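Side-chain contacts in peptidase S9 prolyl oligopeptidase catalytic domain-containing protein (Pyrococcus horikoshii, PDB 4HXF), which is an acylaminoacyl peptidase, a serine protease that assembles into a self-compartmentalizing hexamer, each chain joining a beta-propeller to an alpha/beta-hydrolase domain: residues I177-D181 and S182-S186; F425-R428 and V429-R432; Q439-L442 and N443-E447; Y558-L561 and K562-K566. All coordinates share one frame; numbering follows the deposited sequence.

Along the chain the four contacts follow in series, and each is local, between side chains a few residues apart. Contact 1 is a hairpin in a four-stranded antiparallel sheet of the propeller, its centre about 36 Å from that of contact 2 and about 54 Å from that of contact 4. Contacts 2 to 4 belong to the alpha/beta-hydrolase part. Contact 2 leaves helix 423-427, and contact 3 lies in helix 436-451, the next helix of the chain; their centres are about 17 Å apart, their nearest atoms about 6 Å. Contact 4 ends helix 552-563, its centre about 28 Å from that of contact 3. Of the four, contact 4 alone meets another subunit, so it bears on the hexamer.

Contact 1: residues I177-D181 and S182-S186; sequences IWHGD and SIVVS
S182 O is approached from two directions by the strand before it: H179 N donates a bond of 2.8 Å with an N-H...O angle of 172°, and the indole of W178 brings CE3 to 3.3 Å, the oxygen lying at the ring edge near its plane. The return bond, S182 N to H179 O at 3.0 Å, closes the two-residue beta hairpin of strands 175-179 and 182-188 round a type II' turn, with G180 at positive phi. In both bonds the donor stands above the carbonyl plane. At the next hydrogen-bonded pair, I177 and V184 exchange two backbone bonds. W178 and I183 form the non-hydrogen-bonded pair between, and I183 CG1 touches W178 CE3 at 3.8 Å. On the other side of the hairpin H179 CB meets V184 CG2 at 3.5 Å, while I177 CG1 lies alongside V184 CB at 3.9 Å. H179 CG lies trans to its own N (chi1 -179°), beside the carbonyl carbon, and ND1 of the ring bonds S224 OG. D181 forms a salt bridge with R117 of strand 117-124. The turn is therefore held by main-chain bonds, while its polar side chains tie this hairpin, which starts its four-stranded sheet, to the neighbouring sheets.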
ATOM      1  N   ILE A 177      43.043   0.586   9.861  1.00 14.73           N
ATOM      2  CA  ILE A 177      42.971  -0.074  11.146  1.00 14.84           C
ATOM      3  C   ILE A 177      43.325   0.885  12.272  1.00 15.77           C
ATOM      4  O   ILE A 177      44.122   1.816  12.101  1.00 15.60           O
ATOM      5  CB  ILE A 177      43.831  -1.350  11.234  1.00 15.58           C
ATOM      6  CG1 ILE A 177      45.302  -1.010  11.013  1.00 18.75           C
ATOM      7  CG2 ILE A 177      43.380  -2.377  10.174  1.00 15.03           C
ATOM      8  CD1 ILE A 177      46.251  -2.076  11.495  1.00 21.79           C
ATOM      9  N   TRP A 178      42.842   0.593  13.458  1.00 15.51           N
ATOM     10  CA  TRP A 178      43.385   1.246  14.625  1.00 14.70           C
ATOM     11  C   TRP A 178      44.814   0.837  14.969  1.00 19.32           C
ATOM     12  O   TRP A 178      45.182  -0.311  14.876  1.00 18.54           O
ATOM     13  CB  TRP A 178      42.539   0.983  15.860  1.00 15.38           C
ATOM     14  CG  TRP A 178      41.171   1.657  15.912  1.00 15.13           C
ATOM     15  CD1 TRP A 178      39.956   1.053  15.828  1.00 14.20           C
ATOM     16  CD2 TRP A 178      40.917   3.058  16.116  1.00 15.05           C
ATOM     17  NE1 TRP A 178      38.968   1.901  16.013  1.00 14.46           N
ATOM     18  CE2 TRP A 178      39.445   3.161  16.159  1.00 16.28           C
ATOM     19  CE3 TRP A 178      41.698   4.204  16.183  1.00 15.78           C
ATOM     20  CZ2 TRP A 178      38.818   4.347  16.290  1.00 17.36           C
ATOM     21  CZ3 TRP A 178      41.053   5.429  16.392  1.00 16.55           C
ATOM     22  CH2 TRP A 178      39.632   5.491  16.406  1.00 17.71           C
ATOM     23  N   HIS A 179      45.580   1.815  15.452  1.00 17.76           N
ATOM     24  CA  HIS A 179      46.870   1.561  16.060  1.00 18.19           C
ATOM     25  C   HIS A 179      46.925   2.455  17.278  1.00 19.75           C
ATOM     26  O   HIS A 179      47.334   3.633  17.234  1.00 19.57           O
ATOM     27  CB  HIS A 179      48.005   1.827  15.071  1.00 19.36           C
ATOM     28  CG  HIS A 179      49.384   1.540  15.667  1.00 19.33           C
ATOM     29  ND1 HIS A 179      49.746   0.324  16.089  1.00 22.75           N
ATOM     30  CD2 HIS A 179      50.518   2.389  15.841  1.00 23.48           C
ATOM     31  CE1 HIS A 179      50.998   0.390  16.622  1.00 26.52           C
ATOM     32  NE2 HIS A 179      51.476   1.653  16.444  1.00 24.46           N
ATOM     33  N   GLY A 180      46.440   1.900  18.380  1.00 21.14           N
ATOM     34  CA  GLY A 180      46.272   2.692  19.614  1.00 22.00           C
ATOM     35  C   GLY A 180      45.239   3.780  19.309  1.00 21.63           C
ATOM     36  O   GLY A 180      44.122   3.455  18.819  1.00 19.73           O
ATOM     37  N   ASP A 181      45.593   5.052  19.480  1.00 20.92           N
ATOM     38  CA  ASP A 181      44.719   6.218  19.169  1.00 21.93           C
ATOM     39  C   ASP A 181      44.906   6.835  17.785  1.00 22.23           C
ATOM     40  O   ASP A 181      44.227   7.818  17.414  1.00 23.14           O
ATOM     41  CB  ASP A 181      44.851   7.348  20.229  1.00 30.14           C
ATOM     42  CG  ASP A 181      44.103   7.029  21.476  1.00 35.28           C
ATOM     43  OD1 ASP A 181      43.081   6.305  21.388  1.00 35.95           O
ATOM     44  OD2 ASP A 181      44.655   7.348  22.535  1.00 36.51           O
ATOM     45  N   SER A 182      45.791   6.203  16.995  1.00 19.67           N
ATOM     46  CA  SER A 182      45.953   6.541  15.589  1.00 19.57           C
ATOM     47  C   SER A 182      45.314   5.570  14.682  1.00 16.88           C
ATOM     48  O   SER A 182      44.833   4.527  15.110  1.00 16.90           O
ATOM     49  CB  SER A 182      47.491   6.614  15.272  1.00 22.59           C
ATOM     50  OG  SER A 182      48.100   7.556  16.148  1.00 25.27           O
ATOM     51  N   ILE A 183      45.186   5.937  13.421  1.00 17.68           N
ATOM     52  CA  ILE A 183      44.675   5.069  12.433  1.00 16.89           C
ATOM     53  C   ILE A 183      45.770   4.832  11.343  1.00 16.24           C
ATOM     54  O   ILE A 183      46.391   5.792  10.874  1.00 18.66           O
ATOM     55  CB  ILE A 183      43.427   5.652  11.740  1.00 17.57           C
ATOM     56  CG1 ILE A 183      42.292   5.881  12.778  1.00 18.14           C
ATOM     57  CG2 ILE A 183      42.922   4.767  10.615  1.00 17.51           C
ATOM     58  CD1 ILE A 183      41.169   6.742  12.217  1.00 18.59           C
ATOM     59  N   VAL A 184      46.054   3.560  11.045  1.00 16.14           N
ATOM     60  CA  VAL A 184      47.012   3.201   9.957  1.00 16.23           C
ATOM     61  C   VAL A 184      46.205   3.041   8.694  1.00 17.50           C
ATOM     62  O   VAL A 184      45.244   2.216   8.607  1.00 17.33           O
ATOM     63  CB  VAL A 184      47.816   1.922  10.251  1.00 17.98           C
ATOM     64  CG1 VAL A 184      48.892   1.715   9.199  1.00 16.84           C
ATOM     65  CG2 VAL A 184      48.505   2.012  11.593  1.00 21.71           C
ATOM     66  N   VAL A 185      46.539   3.845   7.720  1.00 15.17           N
ATOM     67  CA  VAL A 185      45.784   3.950   6.489  1.00 14.61           C
ATOM     68  C   VAL A 185      46.571   3.442   5.318  1.00 16.62           C
ATOM     69  O   VAL A 185      47.653   3.973   5.067  1.00 17.99           O
ATOM     70  CB  VAL A 185      45.259   5.376   6.199  1.00 16.29           C
ATOM     71  CG1 VAL A 185      44.412   5.494   4.908  1.00 16.43           C
ATOM     72  CG2 VAL A 185      44.429   5.918   7.489  1.00 16.49           C
ATOM     73  N   SER A 186      46.069   2.441   4.594  1.00 14.29           N
ATOM     74  CA  SER A 186      46.797   1.844   3.439  1.00 14.70           C
ATOM     75  C   SER A 186      46.076   2.251   2.160  1.00 16.01           C
ATOM     76  O   SER A 186      44.851   1.999   2.049  1.00 15.98           O
ATOM     77  CB  SER A 186      46.898   0.307   3.577  1.00 13.65           C
ATOM     78  OG  SER A 186      47.505  -0.053   4.814  1.00 14.53           O
TER

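Contact 2: residues F425-R428 and V429-R432; sequences FALR and VLER
This is a local contact at the end of helix 423-427: L427 and L430 meet where the helix gives way to a loop in the hydrolase domain, through a type I turn from L427 to L430 and a type II turn from V429 to R432. The first turn is closed by L430 N bonding to L427 O at 3.1 Å, the N-H...O angle 162° but the donor well above the carbonyl plane. Water 1 lies between the same oxygen, 2.9 Å from L427 O, and L430 O, at 2.7 Å, within bonding distance of both. Beside this polar link the two leucines lie side by side and point the same way, with L427 CD2 4.0 Å from L430 CD1. V429 takes the less common position for CG1, between its own N and C (chi1 71°), which carries that methyl to 3.5 Å from A426 O. At the second turn R432 N bonds V429 O, and R432 CG comes to 3.7 Å from R428 O; the two guanidinium groups leave the contact, R428 to a salt bridge with D360 and R432 to one with E436. Around the bend, L430 packs on E510 and V511 of helix 504-511, R428 touches L361 of strand 361-368, and the chain runs on to helix 436-451.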
ATOM      1  N   PHE A 425      56.941 -22.660  -7.701  1.00 15.33           N
ATOM      2  CA  PHE A 425      55.864 -23.542  -8.282  1.00 16.02           C
ATOM      3  C   PHE A 425      54.686 -22.737  -8.726  1.00 14.85           C
ATOM      4  O   PHE A 425      54.105 -22.969  -9.834  1.00 14.21           O
ATOM      5  CB  PHE A 425      55.459 -24.567  -7.220  1.00 17.72           C
ATOM      6  CG  PHE A 425      54.371 -25.537  -7.652  1.00 16.44           C
ATOM      7  CD1 PHE A 425      54.718 -26.737  -8.203  1.00 19.67           C
ATOM      8  CD2 PHE A 425      53.063 -25.309  -7.366  1.00 16.88           C
ATOM      9  CE1 PHE A 425      53.755 -27.679  -8.579  1.00 18.57           C
ATOM     10  CE2 PHE A 425      52.143 -26.266  -7.664  1.00 17.00           C
ATOM     11  CZ  PHE A 425      52.467 -27.420  -8.252  1.00 15.39           C
ATOM     12  N   ALA A 426      54.312 -21.731  -7.894  1.00 12.72           N
ATOM     13  CA  ALA A 426      53.255 -20.793  -8.323  1.00 13.47           C
ATOM     14  C   ALA A 426      53.582 -19.957  -9.529  1.00 13.84           C
ATOM     15  O   ALA A 426      52.772 -19.770 -10.431  1.00 14.29           O
ATOM     16  CB  ALA A 426      52.872 -19.887  -7.160  1.00 11.92           C
ATOM     17  N   LEU A 427      54.805 -19.492  -9.604  1.00 15.23           N
ATOM     18  CA  LEU A 427      55.219 -18.581 -10.671  1.00 14.03           C
ATOM     19  C   LEU A 427      55.465 -19.264 -12.002  1.00 15.69           C
ATOM     20  O   LEU A 427      55.520 -18.609 -13.042  1.00 14.69           O
ATOM     21  CB  LEU A 427      56.443 -17.799 -10.246  1.00 14.35           C
ATOM     22  CG  LEU A 427      56.203 -16.896  -9.004  1.00 14.75           C
ATOM     23  CD1 LEU A 427      57.463 -16.119  -8.651  1.00 16.43           C
ATOM     24  CD2 LEU A 427      55.005 -15.892  -9.171  1.00 16.86           C
ATOM     25  N   ARG A 428      55.553 -20.575 -11.963  1.00 16.62           N
ATOM     26  CA  ARG A 428      55.784 -21.312 -13.230  1.00 17.01           C
ATOM     27  C   ARG A 428      54.717 -21.059 -14.308  1.00 15.86           C
ATOM     28  O   ARG A 428      55.040 -21.295 -15.480  1.00 15.13           O
ATOM     29  CB  ARG A 428      55.800 -22.863 -12.978  1.00 18.47           C
ATOM     30  CG  ARG A 428      57.114 -23.295 -12.433  1.00 21.38           C
ATOM     31  CD  ARG A 428      57.109 -24.713 -12.035  1.00 23.80           C
ATOM     32  NE  ARG A 428      58.370 -25.309 -11.519  1.00 27.54           N
ATOM     33  CZ  ARG A 428      59.250 -25.973 -12.265  1.00 23.68           C
ATOM     34  NH1 ARG A 428      59.164 -26.067 -13.586  1.00 24.68           N
ATOM     35  NH2 ARG A 428      60.249 -26.532 -11.693  1.00 30.32           N
ATOM     36  N   VAL A 429      53.489 -20.747 -13.912  1.00 14.09           N
ATOM     37  CA  VAL A 429      52.354 -20.613 -14.823  1.00 13.82           C
ATOM     38  C   VAL A 429      52.439 -19.311 -15.608  1.00 14.22           C
ATOM     39  O   VAL A 429      51.795 -19.185 -16.638  1.00 16.24           O
ATOM     40  CB  VAL A 429      50.964 -20.794 -14.118  1.00 14.37           C
ATOM     41  CG1 VAL A 429      50.683 -19.562 -13.207  1.00 14.28           C
ATOM     42  CG2 VAL A 429      49.853 -21.014 -15.176  1.00 16.03           C
ATOM     43  N   LEU A 430      53.202 -18.313 -15.078  1.00 16.16           N
ATOM     44  CA  LEU A 430      53.126 -16.941 -15.695  1.00 14.72           C
ATOM     45  C   LEU A 430      53.703 -17.041 -17.160  1.00 13.93           C
ATOM     46  O   LEU A 430      54.745 -17.662 -17.430  1.00 14.55           O
ATOM     47  CB  LEU A 430      53.952 -15.936 -14.890  1.00 15.34           C
ATOM     48  CG  LEU A 430      53.529 -15.731 -13.393  1.00 15.32           C
ATOM     49  CD1 LEU A 430      54.328 -14.558 -12.848  1.00 18.19           C
ATOM     50  CD2 LEU A 430      52.035 -15.561 -13.210  1.00 15.62           C
ATOM     51  N   GLU A 431      52.898 -16.504 -18.075  1.00 14.11           N
ATOM     52  CA  GLU A 431      53.125 -16.528 -19.511  1.00 13.88           C
ATOM     53  C   GLU A 431      53.013 -17.925 -20.100  1.00 14.48           C
ATOM     54  O   GLU A 431      53.360 -18.123 -21.252  1.00 15.95           O
ATOM     55  CB  GLU A 431      54.483 -15.853 -19.962  1.00 15.80           C
ATOM     56  CG  GLU A 431      54.612 -14.422 -19.444  1.00 15.54           C
ATOM     57  CD  GLU A 431      55.847 -13.755 -20.036  1.00 20.83           C
ATOM     58  OE1 GLU A 431      56.813 -13.620 -19.267  1.00 20.01           O
ATOM     59  OE2 GLU A 431      55.918 -13.489 -21.266  1.00 20.50           O
ATOM     60  N   ARG A 432      52.524 -18.893 -19.325  1.00 13.12           N
ATOM     61  CA  ARG A 432      52.451 -20.304 -19.751  1.00 14.20           C
ATOM     62  C   ARG A 432      51.109 -20.944 -19.509  1.00 13.92           C
ATOM     63  O   ARG A 432      50.986 -22.168 -19.412  1.00 13.98           O
ATOM     64  CB  ARG A 432      53.562 -21.159 -19.053  1.00 14.97           C
ATOM     65  CG  ARG A 432      54.947 -20.614 -19.125  1.00 20.02           C
ATOM     66  CD  ARG A 432      55.484 -20.767 -20.450  1.00 23.91           C
ATOM     67  NE  ARG A 432      55.879 -22.180 -20.779  1.00 23.52           N
ATOM     68  CZ  ARG A 432      56.317 -22.430 -22.021  1.00 26.99           C
ATOM     69  NH1 ARG A 432      56.404 -21.407 -22.918  1.00 27.82           N
ATOM     70  NH2 ARG A 432      56.521 -23.657 -22.441  1.00 22.02           N
TER
HETATM   71  O   HOH W   1      56.673 -18.508 -15.747  1.00 23.35           O

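Contact 3: residues Q439-L442 and N443-E447; sequences QDIL and NGIEE
Two turns of helix 436-451, a helix of the alpha/beta-hydrolase domain, make up this contact, and N443 reaches back over the preceding turn to Q439. Four successive i to i+4 backbone bonds run through it, from N443 N to Q439 O (2.8 Å) to E446 N with L442 O (3.0 Å); their N-H...O angles lie between 153° and 162°. With CG trans to its carbonyl carbon (chi1 -76°), N443 lays its amide beside the Q439 carbonyl. There ND2 is 3.2 Å from Q439 O, but the angle is poor for a bond; the amide instead donates to water 2, 3.2 Å from ND2, which in turn donates to Q439 OE1 at 3.1 Å. ND2 also hydrogen-bonds S358 OG, which is hydrogen-bonded to D440 OD1 too. An alanine at N443 is likely to leave water 2 with one anchor fewer and S358 without its amide partner. On the buried side, I445 CG1 packs at 3.3 Å against I441 O, and its CD1 meets I441 CG2 at 4.0 Å. The helix thus divides its chemistry, with these isoleucines against V382 and V384 of strand 378-384 inside the sheet, and an amide-water-serine network toward the end of its edge strand 352-358.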
ATOM      1  N   GLN A 439      49.233 -29.881 -19.146  1.00 15.94           N
ATOM      2  CA  GLN A 439      49.932 -31.163 -19.140  1.00 16.34           C
ATOM      3  C   GLN A 439      49.870 -31.812 -17.811  1.00 15.10           C
ATOM      4  O   GLN A 439      49.753 -33.062 -17.723  1.00 16.42           O
ATOM      5  CB  GLN A 439      51.395 -30.999 -19.645  1.00 18.07           C
ATOM      6  CG  GLN A 439      51.449 -30.532 -21.135  1.00 19.88           C
ATOM      7  CD  GLN A 439      50.709 -31.459 -22.135  1.00 21.30           C
ATOM      8  OE1 GLN A 439      50.877 -32.676 -22.096  1.00 24.86           O
ATOM      9  NE2 GLN A 439      49.863 -30.873 -23.013  1.00 22.39           N
ATOM     10  N   ASP A 440      50.015 -31.032 -16.729  1.00 14.76           N
ATOM     11  CA  ASP A 440      49.941 -31.598 -15.361  1.00 14.61           C
ATOM     12  C   ASP A 440      48.577 -32.247 -15.122  1.00 14.59           C
ATOM     13  O   ASP A 440      48.479 -33.336 -14.543  1.00 15.51           O
ATOM     14  CB  ASP A 440      50.157 -30.530 -14.283  1.00 14.28           C
ATOM     15  CG  ASP A 440      51.588 -29.933 -14.257  1.00 14.11           C
ATOM     16  OD1 ASP A 440      52.528 -30.549 -14.750  1.00 15.74           O
ATOM     17  OD2 ASP A 440      51.653 -28.788 -13.791  1.00 15.32           O
ATOM     18  N   ILE A 441      47.513 -31.608 -15.586  1.00 15.05           N
ATOM     19  CA  ILE A 441      46.138 -32.120 -15.445  1.00 16.21           C
ATOM     20  C   ILE A 441      46.003 -33.456 -16.237  1.00 14.77           C
ATOM     21  O   ILE A 441      45.632 -34.475 -15.660  1.00 16.01           O
ATOM     22  CB  ILE A 441      45.107 -31.072 -15.867  1.00 16.18           C
ATOM     23  CG1 ILE A 441      45.128 -29.927 -14.831  1.00 14.46           C
ATOM     24  CG2 ILE A 441      43.717 -31.746 -15.944  1.00 15.80           C
ATOM     25  CD1 ILE A 441      44.389 -28.679 -15.407  1.00 15.74           C
ATOM     26  N   LEU A 442      46.486 -33.455 -17.487  1.00 15.87           N
ATOM     27  CA  LEU A 442      46.504 -34.704 -18.267  1.00 17.15           C
ATOM     28  C   LEU A 442      47.291 -35.838 -17.633  1.00 16.96           C
ATOM     29  O   LEU A 442      46.850 -36.998 -17.575  1.00 18.36           O
ATOM     30  CB  LEU A 442      46.977 -34.483 -19.680  1.00 15.82           C
ATOM     31  CG  LEU A 442      46.166 -33.502 -20.525  1.00 17.60           C
ATOM     32  CD1 LEU A 442      46.824 -33.401 -21.864  1.00 18.91           C
ATOM     33  CD2 LEU A 442      44.696 -33.999 -20.699  1.00 18.47           C
ATOM     34  N   ASN A 443      48.448 -35.488 -17.064  1.00 16.50           N
ATOM     35  CA  ASN A 443      49.282 -36.509 -16.431  1.00 17.87           C
ATOM     36  C   ASN A 443      48.644 -37.046 -15.128  1.00 17.13           C
ATOM     37  O   ASN A 443      48.787 -38.226 -14.821  1.00 19.37           O
ATOM     38  CB  ASN A 443      50.701 -35.927 -16.168  1.00 18.02           C
ATOM     39  CG  ASN A 443      51.520 -35.860 -17.474  1.00 22.54           C
ATOM     40  OD1 ASN A 443      51.352 -36.723 -18.344  1.00 23.09           O
ATOM     41  ND2 ASN A 443      52.396 -34.874 -17.627  1.00 18.90           N
ATOM     42  N   GLY A 444      47.935 -36.171 -14.410  1.00 16.59           N
ATOM     43  CA  GLY A 444      47.206 -36.587 -13.242  1.00 15.75           C
ATOM     44  C   GLY A 444      46.092 -37.532 -13.550  1.00 17.72           C
ATOM     45  O   GLY A 444      45.884 -38.542 -12.890  1.00 16.77           O
ATOM     46  N   ILE A 445      45.390 -37.201 -14.601  1.00 17.22           N
ATOM     47  CA  ILE A 445      44.291 -38.068 -15.063  1.00 17.33           C
ATOM     48  C   ILE A 445      44.843 -39.407 -15.473  1.00 17.81           C
ATOM     49  O   ILE A 445      44.289 -40.435 -15.146  1.00 19.26           O
ATOM     50  CB  ILE A 445      43.552 -37.432 -16.272  1.00 16.66           C
ATOM     51  CG1 ILE A 445      42.878 -36.185 -15.898  1.00 16.81           C
ATOM     52  CG2 ILE A 445      42.550 -38.456 -16.914  1.00 19.22           C
ATOM     53  CD1 ILE A 445      42.395 -35.381 -17.098  1.00 15.36           C
ATOM     54  N   GLU A 446      45.975 -39.471 -16.170  1.00 17.47           N
ATOM     55  CA  GLU A 446      46.584 -40.686 -16.645  1.00 19.89           C
ATOM     56  C   GLU A 446      46.990 -41.562 -15.483  1.00 18.79           C
ATOM     57  O   GLU A 446      46.680 -42.776 -15.494  1.00 19.62           O
ATOM     58  CB  GLU A 446      47.769 -40.389 -17.546  1.00 21.77           C
ATOM     59  CG  GLU A 446      48.384 -41.595 -18.171  1.00 30.59           C
ATOM     60  CD  GLU A 446      49.708 -41.263 -18.938  1.00 39.06           C
ATOM     61  OE1 GLU A 446      50.172 -42.205 -19.635  1.00 54.27           O
ATOM     62  OE2 GLU A 446      50.281 -40.126 -18.798  1.00 41.36           O
ATOM     63  N   GLU A 447      47.474 -40.965 -14.419  1.00 18.24           N
ATOM     64  CA  GLU A 447      47.861 -41.760 -13.272  1.00 18.68           C
ATOM     65  C   GLU A 447      46.643 -42.287 -12.497  1.00 19.05           C
ATOM     66  O   GLU A 447      46.608 -43.463 -12.110  1.00 20.32           O
ATOM     67  CB  GLU A 447      48.802 -40.989 -12.351  1.00 19.73           C
ATOM     68  CG  GLU A 447      49.191 -41.716 -11.041  1.00 20.49           C
ATOM     69  CD  GLU A 447      49.936 -43.053 -11.184  1.00 24.34           C
ATOM     70  OE1 GLU A 447      50.145 -43.681 -10.139  1.00 24.60           O
ATOM     71  OE2 GLU A 447      50.255 -43.476 -12.346  1.00 24.25           O
TER
HETATM   72  O   HOH W   2      53.252 -34.063 -20.648  0.50 23.97           O

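Contact 4: residues Y558-L561 and K562-K566; sequences YHVL and KDLGK
Y558 has CG trans to the backbone N (chi1 177°), which brings its ring toward K562, and K562 folds back through bends at chi2 (-67°) and chi3 to lie beside it, both side chains pointing the same way. K562 CG sits over one ring face, 3.9 Å from the centroid and 21° off the normal, a CH-pi contact displaced toward the rim; its nearest ring atom is Y558 CZ, at 3.7 Å. The chain continues past the phenol, with K562 CD 3.8 Å from Y558 OH. K562 N bonds Y558 O at 2.9 Å. Both polar ends go to the second subunit, Y558 OH to D136 O and K562 NZ to D135 O, so this CH-pi contact lies at a subunit interface. A leucine in place of Y558 would probably leave D136 O of that subunit without its hydroxyl partner and deprive the K562 methylenes of the flat face they rest on. A Schellman motif ends helix 552-563 here, in the beta-alpha-beta unit between strands 538-543 and 568-573. K566 N returns to L561 O at 3.0 Å, G565 N bonds K562 O, and G565 as the C-prime residue has positive phi; the bonds of L564 N to V560 O and L561 O are weak. The reversal sets K566 CG 3.8 Å from L561 CD2, while K566 NZ bonds V534 O and K532 O. The side chains of V560 and L564 lie side by side, V560 CG1 4.0 Å from L564 CD1. D563 OD2 bonds Y498 OH and forms a salt bridge with K509, both of the second subunit.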
ATOM      1  N   TYR A 558      30.530 -19.087 -26.917  1.00 11.56           N
ATOM      2  CA  TYR A 558      29.241 -19.619 -27.305  1.00 10.57           C
ATOM      3  C   TYR A 558      28.854 -19.256 -28.750  1.00 12.26           C
ATOM      4  O   TYR A 558      28.595 -20.171 -29.594  1.00 12.50           O
ATOM      5  CB  TYR A 558      28.149 -19.136 -26.354  1.00 12.02           C
ATOM      6  CG  TYR A 558      26.756 -19.626 -26.775  1.00 12.07           C
ATOM      7  CD1 TYR A 558      26.361 -20.938 -26.584  1.00 13.20           C
ATOM      8  CD2 TYR A 558      25.921 -18.806 -27.474  1.00 11.56           C
ATOM      9  CE1 TYR A 558      25.129 -21.392 -27.043  1.00 12.94           C
ATOM     10  CE2 TYR A 558      24.713 -19.235 -27.978  1.00 13.65           C
ATOM     11  CZ  TYR A 558      24.317 -20.551 -27.738  1.00 13.49           C
ATOM     12  OH  TYR A 558      23.130 -21.057 -28.217  1.00 14.09           O
ATOM     13  N   HIS A 559      28.869 -17.948 -29.094  1.00 12.07           N
ATOM     14  CA  HIS A 559      28.501 -17.578 -30.462  1.00 11.74           C
ATOM     15  C   HIS A 559      29.391 -18.171 -31.560  1.00 12.77           C
ATOM     16  O   HIS A 559      28.934 -18.596 -32.627  1.00 13.00           O
ATOM     17  CB  HIS A 559      28.485 -16.047 -30.646  1.00 11.37           C
ATOM     18  CG  HIS A 559      27.355 -15.339 -29.993  1.00 11.88           C
ATOM     19  ND1 HIS A 559      27.375 -13.997 -29.706  1.00 12.64           N
ATOM     20  CD2 HIS A 559      26.009 -15.765 -29.732  1.00 12.39           C
ATOM     21  CE1 HIS A 559      26.091 -13.623 -29.252  1.00 16.05           C
ATOM     22  NE2 HIS A 559      25.298 -14.701 -29.299  1.00 13.96           N
ATOM     23  N   VAL A 560      30.707 -18.145 -31.266  1.00 12.97           N
ATOM     24  CA  VAL A 560      31.689 -18.629 -32.234  1.00 13.81           C
ATOM     25  C   VAL A 560      31.539 -20.116 -32.385  1.00 14.41           C
ATOM     26  O   VAL A 560      31.566 -20.631 -33.527  1.00 15.30           O
ATOM     27  CB  VAL A 560      33.109 -18.182 -31.887  1.00 14.21           C
ATOM     28  CG1 VAL A 560      34.110 -19.025 -32.651  1.00 14.70           C
ATOM     29  CG2 VAL A 560      33.289 -16.654 -32.100  1.00 13.84           C
ATOM     30  N   LEU A 561      31.390 -20.848 -31.299  1.00 12.79           N
ATOM     31  CA  LEU A 561      31.124 -22.321 -31.400  1.00 13.46           C
ATOM     32  C   LEU A 561      29.815 -22.622 -32.182  1.00 14.64           C
ATOM     33  O   LEU A 561      29.809 -23.496 -33.058  1.00 15.72           O
ATOM     34  CB  LEU A 561      31.125 -22.974 -29.957  1.00 12.97           C
ATOM     35  CG  LEU A 561      32.463 -23.068 -29.269  1.00 14.19           C
ATOM     36  CD1 LEU A 561      32.179 -23.311 -27.803  1.00 13.37           C
ATOM     37  CD2 LEU A 561      33.325 -24.140 -29.940  1.00 14.01           C
ATOM     38  N   LYS A 562      28.766 -21.838 -32.002  1.00 13.28           N
ATOM     39  CA  LYS A 562      27.574 -22.022 -32.763  1.00 14.18           C
ATOM     40  C   LYS A 562      27.823 -21.683 -34.261  1.00 14.22           C
ATOM     41  O   LYS A 562      27.297 -22.376 -35.142  1.00 14.24           O
ATOM     42  CB  LYS A 562      26.451 -21.117 -32.218  1.00 15.56           C
ATOM     43  CG  LYS A 562      25.896 -21.607 -30.871  1.00 15.49           C
ATOM     44  CD  LYS A 562      25.136 -22.927 -30.866  1.00 20.09           C
ATOM     45  CE  LYS A 562      24.033 -22.910 -31.748  1.00 21.02           C
ATOM     46  NZ  LYS A 562      23.224 -24.257 -31.711  1.00 21.76           N
ATOM     47  N   ASP A 563      28.650 -20.665 -34.530  1.00 14.90           N
ATOM     48  CA  ASP A 563      28.954 -20.236 -35.918  1.00 16.13           C
ATOM     49  C   ASP A 563      29.682 -21.381 -36.653  1.00 16.38           C
ATOM     50  O   ASP A 563      29.648 -21.480 -37.865  1.00 19.85           O
ATOM     51  CB  ASP A 563      29.844 -19.021 -35.909  1.00 16.24           C
ATOM     52  CG  ASP A 563      29.746 -18.167 -37.157  1.00 18.74           C
ATOM     53  OD1 ASP A 563      28.743 -18.227 -37.874  1.00 16.57           O
ATOM     54  OD2 ASP A 563      30.716 -17.422 -37.413  1.00 17.46           O
ATOM     55  N   LEU A 564      30.312 -22.265 -35.825  1.00 14.97           N
ATOM     56  CA  LEU A 564      31.107 -23.407 -36.321  1.00 15.15           C
ATOM     57  C   LEU A 564      30.302 -24.705 -36.231  1.00 17.82           C
ATOM     58  O   LEU A 564      30.841 -25.806 -36.493  1.00 17.55           O
ATOM     59  CB  LEU A 564      32.459 -23.462 -35.629  1.00 16.84           C
ATOM     60  CG  LEU A 564      33.382 -22.305 -35.906  1.00 17.73           C
ATOM     61  CD1 LEU A 564      34.589 -22.296 -34.921  1.00 17.00           C
ATOM     62  CD2 LEU A 564      33.879 -22.275 -37.355  1.00 22.74           C
ATOM     63  N   GLY A 565      29.000 -24.618 -35.952  1.00 16.53           N
ATOM     64  CA  GLY A 565      28.147 -25.825 -35.958  1.00 17.69           C
ATOM     65  C   GLY A 565      28.332 -26.752 -34.758  1.00 17.81           C
ATOM     66  O   GLY A 565      27.857 -27.888 -34.807  1.00 20.00           O
ATOM     67  N   LYS A 566      28.859 -26.279 -33.644  1.00 15.35           N
ATOM     68  CA  LYS A 566      29.099 -27.151 -32.463  1.00 17.33           C
ATOM     69  C   LYS A 566      27.862 -27.219 -31.580  1.00 17.12           C
ATOM     70  O   LYS A 566      27.043 -26.321 -31.590  1.00 16.65           O
ATOM     71  CB  LYS A 566      30.248 -26.572 -31.675  1.00 17.33           C
ATOM     72  CG  LYS A 566      31.531 -26.269 -32.487  1.00 18.92           C
ATOM     73  CD  LYS A 566      32.130 -27.469 -33.177  1.00 20.03           C
ATOM     74  CE  LYS A 566      33.472 -27.147 -33.784  1.00 19.47           C
ATOM     75  NZ  LYS A 566      34.079 -28.375 -34.372  1.00 19.08           N
TER